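Local coordinates for protein AtRbcX1 (Arabidopsis thaliana, PDB 4GR2) that acts as a homodimeric chaperone in the chloroplast, taking part in the assembly of Rubisco, at residues L111-E114 with Y115-T119. The protein carries 2 engineered substitutions. Residues are numbered along the deposited sequence; the frame is centred on the assembly and turned at random. Where two conformers were deposited one is given.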
loop_
_atom_site.group_PDB
_atom_site.type_symbol
_atom_site.label_atom_id
_atom_site.label_comp_id
_atom_site.label_asym_id
_atom_site.label_seq_id
_atom_site.Cartn_x
_atom_site.Cartn_y
_atom_site.Cartn_z
ATOM N N LEU B 111 2.982 18.120 -11.016
ATOM C CA LEU B 111 1.879 18.040 -11.992
ATOM C C LEU B 111 1.489 19.409 -12.535
ATOM O O LEU B 111 1.327 19.577 -13.748
ATOM C CB LEU B 111 0.662 17.370 -11.356
ATOM C CG LEU B 111 0.795 15.843 -11.272
ATOM C CD1 LEU B 111 -0.205 15.277 -10.284
ATOM C CD2 LEU B 111 0.561 15.279 -12.676
ATOM N N MET B 112 1.352 20.382 -11.631
ATOM C CA MET B 112 1.012 21.762 -11.987
ATOM C C MET B 112 2.132 22.470 -12.774
ATOM O O MET B 112 1.884 23.185 -13.757
ATOM C CB MET B 112 0.693 22.541 -10.706
ATOM C CG MET B 112 -0.494 21.970 -9.926
ATOM S SD MET B 112 -1.997 21.987 -10.956
ATOM C CE MET B 112 -2.373 23.740 -10.892
ATOM N N ARG B 113 3.365 22.285 -12.320
ATOM C CA ARG B 113 4.506 22.914 -12.971
ATOM C C ARG B 113 4.676 22.413 -14.403
ATOM O O ARG B 113 4.810 23.206 -15.332
ATOM C CB ARG B 113 5.787 22.688 -12.163
ATOM C CG ARG B 113 7.024 23.358 -12.762
ATOM C CD ARG B 113 8.281 23.098 -11.929
ATOM N NE ARG B 113 8.611 21.675 -11.847
ATOM C CZ ARG B 113 8.613 20.963 -10.720
ATOM N NH1 ARG B 113 8.319 21.543 -9.556
ATOM N NH2 ARG B 113 8.921 19.667 -10.755
ATOM N N GLU B 114 4.658 21.095 -14.591
ATOM C CA GLU B 114 4.819 20.526 -15.942
ATOM C C GLU B 114 3.659 20.864 -16.849
ATOM O O GLU B 114 3.825 21.064 -18.051
ATOM C CB GLU B 114 5.033 19.013 -15.877
ATOM C CG GLU B 114 6.154 18.689 -14.926
ATOM C CD GLU B 114 6.552 17.224 -14.863
ATOM O OE1 GLU B 114 5.839 16.335 -15.397
ATOM O OE2 GLU B 114 7.626 16.983 -14.278
ATOM N N TYR B 115 2.469 20.943 -16.271
ATOM C CA TYR B 115 1.338 21.396 -17.048
ATOM C C TYR B 115 1.557 22.830 -17.559
ATOM O O TYR B 115 1.467 23.103 -18.765
ATOM C CB TYR B 115 0.041 21.328 -16.232
ATOM C CG TYR B 115 -1.110 21.726 -17.087
ATOM C CD1 TYR B 115 -1.656 20.831 -17.996
ATOM C CD2 TYR B 115 -1.620 23.021 -17.039
ATOM C CE1 TYR B 115 -2.698 21.213 -18.823
ATOM C CE2 TYR B 115 -2.650 23.411 -17.866
ATOM C CZ TYR B 115 -3.187 22.505 -18.755
ATOM O OH TYR B 115 -4.233 22.891 -19.565
ATOM N N VAL B 116 1.821 23.746 -16.636
ATOM C CA VAL B 116 1.994 25.142 -17.017
ATOM C C VAL B 116 3.102 25.297 -18.057
ATOM O O VAL B 116 2.940 25.975 -19.075
ATOM C CB VAL B 116 2.282 26.015 -15.794
ATOM C CG1 VAL B 116 2.779 27.398 -16.229
ATOM C CG2 VAL B 116 1.028 26.126 -14.920
ATOM N N LEU B 117 4.218 24.627 -17.818
ATOM C CA LEU B 117 5.366 24.745 -18.703
ATOM C C LEU B 117 5.074 24.297 -20.119
ATOM O O LEU B 117 5.422 24.990 -21.071
ATOM C CB LEU B 117 6.559 23.992 -18.115
ATOM C CG LEU B 117 7.227 24.807 -17.010
ATOM C CD1 LEU B 117 8.399 24.075 -16.425
ATOM C CD2 LEU B 117 7.658 26.154 -17.588
ATOM N N GLU B 118 4.416 23.150 -20.264
ATOM C CA GLU B 118 4.203 22.576 -21.587
ATOM C C GLU B 118 3.075 23.247 -22.382
ATOM O O GLU B 118 3.026 23.152 -23.611
ATOM C CB GLU B 118 4.032 21.052 -21.522
ATOM C CG GLU B 118 2.618 20.545 -21.283
ATOM C CD GLU B 118 2.503 19.036 -21.516
ATOM O OE1 GLU B 118 3.250 18.270 -20.877
ATOM O OE2 GLU B 118 1.689 18.615 -22.363
ATOM N N THR B 119 2.179 23.941 -21.696
ATOM C CA THR B 119 1.141 24.678 -22.398
ATOM C C THR B 119 1.505 26.157 -22.509
ATOM O O THR B 119 0.826 27.009 -21.948
ATOM C CB THR B 119 -0.234 24.533 -21.706
ATOM O OG1 THR B 119 -0.184 25.133 -20.407
ATOM C CG2 THR B 119 -0.633 23.059 -21.586
#
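Glu114 and Tyr115 are neighbours in the last turns of helix 93-118. Tyr115 N donates to Leu111 O at 3.1 Å. Glu118 N donates to Glu114 O, also at 3.1 Å. Between them run two straighter bonds, Val116 N to Met112 O and Leu117 N to Arg113 O, both 2.9 Å. All four are the i to i+4 bonds of an alpha helix.

The Tyr115 side chain starts close over the preceding turn, with CB 3.3 Å from Leu111 O. Its CG lies anti to the backbone N (chi1 -177°), which carries the ring away from residues 111-114. One ring face then meets Thr119 CG2, 3.8 Å above the plane and displaced toward the rim. In one of the two conformers of Arg113, its side chain lies beside Leu117 and points the same way, with Arg113 CG 4.0 Å from Leu117 CD1. Glu118 CB and CG each pack 3.5 Å from Glu114 O. Glu118 OE1 forms a salt bridge with Arg67 NH2 of the second subunit.

Thr119 leaves helical geometry, and its N still reaches Tyr115 O. This helix end projects far from the centre of its own chain and lies against the partner in the homodimer. There Leu111 packs on Leu80, Met112 on Met66 and Tyr115 on Met73, so helices 58-68 and 70-90 of the second subunit pack against it.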